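Local structure of endoglucanase (Thermotoga maritima, 1VHO) at residues P37-E41 / G52-G56; G60-A66 / W194-F200. The protein is probably a metal-dependent aminopeptidase of the M42 family, thought to bind two divalent metal cations per subunit, although it was named an endoglucanase. All blocks are in the same frame, centred on the assembly; numbering follows the deposited sequence.

Contact 1 (P37-E41 / G52-G56)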
ATOM      1  N   PRO A  37      19.616   5.685   4.311  1.00 19.50           N
ATOM      2  CA  PRO A  37      20.775   6.154   3.562  1.00 19.72           C
ATOM      3  C   PRO A  37      20.441   7.210   2.501  1.00 20.88           C
ATOM      4  O   PRO A  37      21.351   7.770   1.869  1.00 21.30           O
ATOM      5  CB  PRO A  37      21.262   4.918   2.839  1.00 19.76           C
ATOM      6  CG  PRO A  37      20.660   3.754   3.597  1.00 18.43           C
ATOM      7  CD  PRO A  37      19.342   4.257   4.050  1.00 18.98           C
ATOM      8  N   PHE A  38      19.166   7.482   2.272  1.00 21.09           N
ATOM      9  CA  PHE A  38      18.734   8.378   1.204  1.00 21.08           C
ATOM     10  C   PHE A  38      17.969   9.587   1.650  1.00 21.41           C
ATOM     11  O   PHE A  38      17.384  10.336   0.816  1.00 21.89           O
ATOM     12  CB  PHE A  38      17.866   7.511   0.247  1.00 17.96           C
ATOM     13  CG  PHE A  38      18.574   6.261  -0.217  1.00 20.12           C
ATOM     14  CD1 PHE A  38      19.743   6.331  -0.941  1.00 18.70           C
ATOM     15  CD2 PHE A  38      18.043   5.011   0.060  1.00 21.93           C
ATOM     16  CE1 PHE A  38      20.394   5.197  -1.401  1.00 22.58           C
ATOM     17  CE2 PHE A  38      18.682   3.855  -0.374  1.00 24.53           C
ATOM     18  CZ  PHE A  38      19.882   3.945  -1.085  1.00 24.97           C
ATOM     19  N   VAL A  39      17.804   9.797   2.950  1.00 19.95           N
ATOM     20  CA  VAL A  39      17.104  10.961   3.443  1.00 21.90           C
ATOM     21  C   VAL A  39      17.976  11.789   4.407  1.00 24.14           C
ATOM     22  O   VAL A  39      18.902  11.267   5.022  1.00 23.72           O
ATOM     23  CB  VAL A  39      15.792  10.644   4.191  1.00 22.67           C
ATOM     24  CG1 VAL A  39      14.795   9.938   3.282  1.00 22.59           C
ATOM     25  CG2 VAL A  39      15.991   9.805   5.458  1.00 21.18           C
ATOM     26  N   ASP A  40      17.630  13.075   4.514  1.00 25.78           N
ATOM     27  CA  ASP A  40      18.342  13.924   5.492  1.00 27.13           C
ATOM     28  C   ASP A  40      17.790  13.562   6.867  1.00 28.29           C
ATOM     29  O   ASP A  40      18.523  13.602   7.856  1.00 28.06           O
ATOM     30  CB  ASP A  40      18.103  15.408   5.183  1.00 26.48           C
ATOM     31  CG  ASP A  40      18.939  15.722   3.950  1.00 32.38           C
ATOM     32  OD1 ASP A  40      18.408  15.906   2.861  1.00 30.54           O
ATOM     33  OD2 ASP A  40      20.179  15.716   4.108  1.00 36.77           O
ATOM     34  N   GLU A  41      16.491  13.273   6.931  1.00 26.28           N
ATOM     35  CA  GLU A  41      15.874  12.864   8.181  1.00 27.99           C
ATOM     36  C   GLU A  41      14.572  12.106   7.946  1.00 28.68           C
ATOM     37  O   GLU A  41      14.011  12.138   6.845  1.00 25.59           O
ATOM     38  CB  GLU A  41      15.585  14.017   9.134  1.00 32.60           C
ATOM     39  CG  GLU A  41      14.891  15.211   8.555  1.00 38.41           C
ATOM     40  CD  GLU A  41      14.748  16.376   9.532  1.00 42.95           C
ATOM     41  OE1 GLU A  41      15.643  17.244   9.572  1.00 43.28           O
ATOM     42  OE2 GLU A  41      13.730  16.427  10.239  1.00 41.01           O
ATOM     43  N   GLY A  52       9.809  10.770   5.224  1.00 23.49           N
ATOM     44  CA  GLY A  52      11.254  10.869   4.907  1.00 20.95           C
ATOM     45  C   GLY A  52      11.472  12.299   4.374  1.00 23.67           C
ATOM     46  O   GLY A  52      10.642  12.709   3.517  1.00 25.04           O
ATOM     47  N   TYR A  53      12.516  12.979   4.780  1.00 20.73           N
ATOM     48  CA  TYR A  53      12.748  14.347   4.277  1.00 23.69           C
ATOM     49  C   TYR A  53      14.078  14.450   3.556  1.00 22.94           C
ATOM     50  O   TYR A  53      15.133  14.072   4.087  1.00 22.44           O
ATOM     51  CB  TYR A  53      12.674  15.359   5.422  1.00 24.25           C
ATOM     52  CG  TYR A  53      13.146  16.750   5.055  1.00 29.59           C
ATOM     53  CD1 TYR A  53      12.514  17.448   4.038  1.00 30.44           C
ATOM     54  CD2 TYR A  53      14.218  17.359   5.690  1.00 34.01           C
ATOM     55  CE1 TYR A  53      12.906  18.719   3.680  1.00 33.53           C
ATOM     56  CE2 TYR A  53      14.624  18.649   5.346  1.00 35.76           C
ATOM     57  CZ  TYR A  53      13.954  19.313   4.344  1.00 36.70           C
ATOM     58  OH  TYR A  53      14.325  20.583   3.949  1.00 39.66           O
ATOM     59  N   LYS A  54      14.005  14.871   2.295  1.00 22.19           N
ATOM     60  CA  LYS A  54      15.229  15.000   1.482  1.00 23.16           C
ATOM     61  C   LYS A  54      15.312  16.451   0.990  1.00 25.33           C
ATOM     62  O   LYS A  54      14.464  16.940   0.225  1.00 23.31           O
ATOM     63  CB  LYS A  54      15.241  13.994   0.351  1.00 23.87           C
ATOM     64  CG  LYS A  54      16.388  14.083  -0.628  1.00 24.42           C
ATOM     65  CD  LYS A  54      17.743  13.862   0.015  1.00 27.22           C
ATOM     66  CE  LYS A  54      18.860  14.273  -0.959  1.00 27.46           C
ATOM     67  NZ  LYS A  54      18.743  13.549  -2.239  1.00 27.58           N
ATOM     68  N   LYS A  55      16.277  17.171   1.563  1.00 23.37           N
ATOM     69  CA  LYS A  55      16.444  18.586   1.218  1.00 25.75           C
ATOM     70  C   LYS A  55      16.955  18.765  -0.195  1.00 24.42           C
ATOM     71  O   LYS A  55      17.774  17.987  -0.683  1.00 25.18           O
ATOM     72  CB  LYS A  55      17.430  19.244   2.214  1.00 31.82           C
ATOM     73  CG  LYS A  55      17.828  20.660   1.843  1.00 36.95           C
ATOM     74  CD  LYS A  55      18.700  21.330   2.886  1.00 42.40           C
ATOM     75  CE  LYS A  55      17.983  22.488   3.570  1.00 45.54           C
ATOM     76  NZ  LYS A  55      18.936  23.252   4.446  1.00 48.56           N
ATOM     77  N   GLY A  56      16.405  19.756  -0.870  1.00 26.52           N
ATOM     78  CA  GLY A  56      16.837  20.079  -2.242  1.00 29.46           C
ATOM     79  C   GLY A  56      17.471  21.487  -2.159  1.00 31.85           C
ATOM     80  O   GLY A  56      18.183  21.764  -1.183  1.00 32.57           O
TER
HETATM   81  O   HOH W   1      17.810  10.815  -1.780  1.00 27.89           O
HETATM   82  O   HOH W   2      19.748  16.791   0.686  1.00 30.91           O
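The carbonyl oxygen of Tyr53 takes two backbone N-H groups at once, from Asp40 N at 2.7 Å and from Glu41 N at 3.3 Å. The first donor sits nearly in line with the C=O, while the second comes in its plane on a lone pair. Two residues facing one make a classic beta bulge, and Tyr53 N closes it by donating to Glu41 O at 2.7 Å in an antiparallel hydrogen-bonded pair. Beyond the bulge the Asp40 carboxylate reaches for the next peptide: OD1 accepts from Lys55 N at 2.8 Å, met on the anti side and 22° out of the carboxylate plane. OD1 also accepts a hydrogen bond from a water that donates to Lys55 O as well. With chi1 at 48°, Glu41 CG is wedged between its own backbone N and carbonyl carbon, which brings it to the edge of the Tyr53 ring, 3.6 Å from CD2. The carboxylate stands almost perpendicular to that ring, and its OE2 bonds to Tyr216 OH. The bend of Lys54 at chi2 lays CD against Phe38 O, and the bend at chi4 turns NZ to a water that donates to that oxygen; NZ also bonds to His192. The bulge thus starts the edge strand 41-44 after helix 25-35. Phe38 and Val39 pack on Leu184 of helix 171-187, and strand 50-54 continues the sheet into strand 195-201.

Contact 2 (G60-A66 / W194-F200)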
ATOM      1  N   GLY A  60      10.865  25.017  -3.197  1.00 32.02           N
ATOM      2  CA  GLY A  60       9.462  24.737  -2.836  1.00 30.96           C
ATOM      3  C   GLY A  60       9.470  23.331  -2.199  1.00 29.46           C
ATOM      4  O   GLY A  60      10.530  22.700  -2.151  1.00 27.98           O
ATOM      5  N   LYS A  61       8.284  22.886  -1.835  1.00 28.22           N
ATOM      6  CA  LYS A  61       8.111  21.601  -1.190  1.00 27.12           C
ATOM      7  C   LYS A  61       7.128  20.720  -1.976  1.00 25.30           C
ATOM      8  O   LYS A  61       6.012  21.108  -2.277  1.00 22.60           O
ATOM      9  CB  LYS A  61       7.549  21.817   0.230  1.00 30.06           C
ATOM     10  CG  LYS A  61       8.365  22.761   1.100  1.00 31.26           C
ATOM     11  CD  LYS A  61       7.614  23.060   2.393  1.00 37.30           C
ATOM     12  CE  LYS A  61       8.500  23.815   3.385  1.00 41.73           C
ATOM     13  NZ  LYS A  61       9.860  23.191   3.451  1.00 45.62           N
ATOM     14  N   LEU A  62       7.620  19.536  -2.290  1.00 22.99           N
ATOM     15  CA  LEU A  62       6.854  18.526  -3.048  1.00 21.26           C
ATOM     16  C   LEU A  62       6.618  17.369  -2.071  1.00 20.28           C
ATOM     17  O   LEU A  62       7.600  16.929  -1.443  1.00 21.07           O
ATOM     18  CB  LEU A  62       7.784  18.077  -4.161  1.00 22.87           C
ATOM     19  CG  LEU A  62       7.402  17.054  -5.192  1.00 28.20           C
ATOM     20  CD1 LEU A  62       6.029  17.315  -5.810  1.00 29.58           C
ATOM     21  CD2 LEU A  62       8.479  17.026  -6.299  1.00 26.95           C
ATOM     22  N   ALA A  63       5.409  16.879  -1.972  1.00 20.92           N
ATOM     23  CA  ALA A  63       5.096  15.769  -1.080  1.00 19.37           C
ATOM     24  C   ALA A  63       4.546  14.598  -1.892  1.00 18.61           C
ATOM     25  O   ALA A  63       3.666  14.795  -2.750  1.00 21.00           O
ATOM     26  CB  ALA A  63       4.079  16.184  -0.018  1.00 17.21           C
ATOM     27  N   PHE A  64       5.004  13.407  -1.599  1.00 16.88           N
ATOM     28  CA  PHE A  64       4.582  12.171  -2.260  1.00 14.43           C
ATOM     29  C   PHE A  64       3.931  11.320  -1.148  1.00 17.31           C
ATOM     30  O   PHE A  64       4.552  11.239  -0.070  1.00 17.66           O
ATOM     31  CB  PHE A  64       5.723  11.413  -2.903  1.00 17.09           C
ATOM     32  CG  PHE A  64       6.494  12.144  -3.970  1.00 18.49           C
ATOM     33  CD1 PHE A  64       5.853  12.962  -4.888  1.00 21.29           C
ATOM     34  CD2 PHE A  64       7.870  12.044  -4.037  1.00 22.08           C
ATOM     35  CE1 PHE A  64       6.585  13.662  -5.845  1.00 24.31           C
ATOM     36  CE2 PHE A  64       8.602  12.699  -5.019  1.00 23.80           C
ATOM     37  CZ  PHE A  64       7.958  13.512  -5.927  1.00 21.18           C
ATOM     38  N   PHE A  65       2.790  10.701  -1.406  1.00 15.02           N
ATOM     39  CA  PHE A  65       2.107   9.986  -0.325  1.00 15.41           C
ATOM     40  C   PHE A  65       1.745   8.545  -0.694  1.00 14.40           C
ATOM     41  O   PHE A  65       1.237   8.307  -1.805  1.00 14.08           O
ATOM     42  CB  PHE A  65       0.754  10.718  -0.062  1.00 19.45           C
ATOM     43  CG  PHE A  65       0.857  12.137   0.459  1.00 19.15           C
ATOM     44  CD1 PHE A  65       0.904  13.209  -0.449  1.00 19.30           C
ATOM     45  CD2 PHE A  65       0.918  12.394   1.797  1.00 18.19           C
ATOM     46  CE1 PHE A  65       1.006  14.503   0.045  1.00 20.24           C
ATOM     47  CE2 PHE A  65       1.007  13.694   2.299  1.00 21.31           C
ATOM     48  CZ  PHE A  65       1.056  14.756   1.395  1.00 21.59           C
ATOM     49  N   ALA A  66       1.779   7.636   0.279  1.00 14.31           N
ATOM     50  CA  ALA A  66       1.376   6.234   0.031  1.00 15.23           C
ATOM     51  C   ALA A  66       0.802   5.626   1.319  1.00 17.87           C
ATOM     52  O   ALA A  66       1.220   6.054   2.406  1.00 17.65           O
ATOM     53  CB  ALA A  66       2.587   5.416  -0.422  1.00 14.33           C
ATOM     54  N   TRP A 194      13.800  20.906  -5.735  1.00 24.60           N
ATOM     55  CA  TRP A 194      12.700  20.815  -4.778  1.00 23.47           C
ATOM     56  C   TRP A 194      13.080  20.085  -3.487  1.00 22.31           C
ATOM     57  O   TRP A 194      13.906  19.170  -3.514  1.00 23.28           O
ATOM     58  CB  TRP A 194      11.562  19.999  -5.456  1.00 23.85           C
ATOM     59  CG  TRP A 194      10.842  20.748  -6.525  1.00 22.43           C
ATOM     60  CD1 TRP A 194      11.167  20.824  -7.861  1.00 23.34           C
ATOM     61  CD2 TRP A 194       9.676  21.543  -6.351  1.00 22.95           C
ATOM     62  NE1 TRP A 194      10.261  21.610  -8.521  1.00 23.71           N
ATOM     63  CE2 TRP A 194       9.345  22.086  -7.615  1.00 24.07           C
ATOM     64  CE3 TRP A 194       8.882  21.862  -5.258  1.00 24.89           C
ATOM     65  CZ2 TRP A 194       8.247  22.915  -7.791  1.00 28.85           C
ATOM     66  CZ3 TRP A 194       7.796  22.703  -5.434  1.00 26.27           C
ATOM     67  CH2 TRP A 194       7.482  23.217  -6.706  1.00 27.88           C
ATOM     68  N   ASP A 195      12.482  20.500  -2.385  1.00 21.25           N
ATOM     69  CA  ASP A 195      12.657  19.798  -1.109  1.00 22.54           C
ATOM     70  C   ASP A 195      11.597  18.678  -1.204  1.00 24.11           C
ATOM     71  O   ASP A 195      10.464  18.981  -1.625  1.00 26.02           O
ATOM     72  CB  ASP A 195      12.391  20.701   0.076  1.00 24.55           C
ATOM     73  CG  ASP A 195      13.536  21.722   0.257  1.00 26.07           C
ATOM     74  OD1 ASP A 195      14.631  21.547  -0.297  1.00 26.51           O
ATOM     75  OD2 ASP A 195      13.273  22.701   0.968  1.00 29.27           O
ATOM     76  N   VAL A 196      11.949  17.455  -0.873  1.00 22.12           N
ATOM     77  CA  VAL A 196      10.983  16.360  -1.042  1.00 21.92           C
ATOM     78  C   VAL A 196      10.565  15.736   0.266  1.00 22.04           C
ATOM     79  O   VAL A 196      11.434  15.413   1.101  1.00 22.93           O
ATOM     80  CB  VAL A 196      11.617  15.284  -1.953  1.00 22.43           C
ATOM     81  CG1 VAL A 196      10.739  14.037  -2.055  1.00 23.38           C
ATOM     82  CG2 VAL A 196      11.841  15.868  -3.364  1.00 19.62           C
ATOM     83  N   TYR A 197       9.265  15.522   0.430  1.00 20.00           N
ATOM     84  CA  TYR A 197       8.733  14.897   1.621  1.00 20.68           C
ATOM     85  C   TYR A 197       7.994  13.624   1.163  1.00 19.81           C
ATOM     86  O   TYR A 197       7.102  13.726   0.327  1.00 19.88           O
ATOM     87  CB  TYR A 197       7.764  15.777   2.381  1.00 22.73           C
ATOM     88  CG  TYR A 197       8.419  17.036   2.935  1.00 26.45           C
ATOM     89  CD1 TYR A 197       8.674  18.109   2.074  1.00 25.34           C
ATOM     90  CD2 TYR A 197       8.820  17.111   4.261  1.00 26.82           C
ATOM     91  CE1 TYR A 197       9.285  19.247   2.539  1.00 28.49           C
ATOM     92  CE2 TYR A 197       9.437  18.269   4.729  1.00 28.16           C
ATOM     93  CZ  TYR A 197       9.637  19.328   3.884  1.00 30.41           C
ATOM     94  OH  TYR A 197      10.229  20.499   4.318  1.00 31.47           O
ATOM     95  N   VAL A 198       8.444  12.488   1.678  1.00 19.71           N
ATOM     96  CA  VAL A 198       7.846  11.197   1.259  1.00 18.78           C
ATOM     97  C   VAL A 198       7.085  10.651   2.433  1.00 20.07           C
ATOM     98  O   VAL A 198       7.683  10.330   3.479  1.00 20.54           O
ATOM     99  CB  VAL A 198       8.956  10.299   0.722  1.00 22.08           C
ATOM    100  CG1 VAL A 198       8.378   9.007   0.239  1.00 20.38           C
ATOM    101  CG2 VAL A 198       9.693  10.991  -0.443  1.00 26.74           C
ATOM    102  N   VAL A 199       5.773  10.451   2.263  1.00 17.34           N
ATOM    103  CA  VAL A 199       4.930  10.077   3.388  1.00 18.78           C
ATOM    104  C   VAL A 199       4.299   8.687   3.280  1.00 18.24           C
ATOM    105  O   VAL A 199       3.623   8.369   2.306  1.00 18.71           O
ATOM    106  CB  VAL A 199       3.798  11.124   3.474  1.00 18.61           C
ATOM    107  CG1 VAL A 199       2.863  10.852   4.659  1.00 18.94           C
ATOM    108  CG2 VAL A 199       4.352  12.552   3.505  1.00 19.48           C
ATOM    109  N   PHE A 200       4.591   7.875   4.275  1.00 16.82           N
ATOM    110  CA  PHE A 200       4.081   6.513   4.414  1.00 17.60           C
ATOM    111  C   PHE A 200       3.051   6.545   5.550  1.00 18.31           C
ATOM    112  O   PHE A 200       3.374   6.479   6.749  1.00 19.25           O
ATOM    113  CB  PHE A 200       5.243   5.545   4.716  1.00 17.42           C
ATOM    114  CG  PHE A 200       6.361   5.575   3.699  1.00 15.34           C
ATOM    115  CD1 PHE A 200       7.426   6.461   3.852  1.00 17.77           C
ATOM    116  CD2 PHE A 200       6.347   4.746   2.592  1.00 15.81           C
ATOM    117  CE1 PHE A 200       8.466   6.485   2.922  1.00 18.45           C
ATOM    118  CE2 PHE A 200       7.350   4.783   1.632  1.00 15.45           C
ATOM    119  CZ  PHE A 200       8.433   5.663   1.815  1.00 17.91           C
TER
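Trp194 brings its six-membered ring to the Gly60-Lys61 backbone: CE3 is 3.4 Å from Gly60 C, and Lys61 N lies at the ring edge. Tyr197 stacks with Tyr53, has Tyr216 edge-to-face, and takes Leu62 O at its edge, in plane. Lys61 CB approaches the Tyr197 ring obliquely, and CG also lies near CE1. From there the lysine runs extended to CD and bends at chi4 (-45°), bringing NZ to Tyr197 OH at 2.9 Å; Asp195 OD2, 4.2 Å from NZ, is too far for a salt bridge, and OD1 of this carboxylate takes the N-H of Gly56. An alanine here lacks the chain beyond CB, which would probably leave Tyr197 OH without its ammonium mate and the ring near CE1 less well covered. On the same face Phe65 and Val199 lie side by side, CD2 to CB 3.6 Å. On the reverse face Phe64 sets CE2 obliquely against Val196 CG1 at 3.9 Å, with CD2 beside Val198 CG2.

The axes of the two strands run parallel in direction, 16° apart, and approach to 4.7 Å. Six N-H...O bonds join them, from Asp195 N to Gly60 O through Ala66 N to Val199 O at 2.8 Å, and most of these carbonyls also receive a CA-H from the residue before the N-H donor. Strand 222-229 flanks 61-67 on its other edge in this mixed sheet. Helices 171-187 and 317-333 pack on the Leu62 and Phe64 face, whereas helix 208-213 meets Phe65 and Val199.

Strand 195-201 joins the two contacts: it pairs with strand 50-54 of contact 1 on one edge and with 61-67 of contact 2 on the other, so their centres lie 10 Å apart. Gly52 N donates to Val198 O at 2.8 Å, and Gly56 N probably bonds to Asp195 OD1 at 2.6 Å. Contact 1 sits at the surface, away from the predicted metal site. Contact 2 leads toward it: the side chain of Ala66 is about 6 Å from that of His67 and that of Val199 about 7 Å from that of Glu205, both predicted zinc ligands. A cacodylate, probably from the crystallisation liquor though it may mark a pocket, lies about 3 Å from the Phe65 side chain.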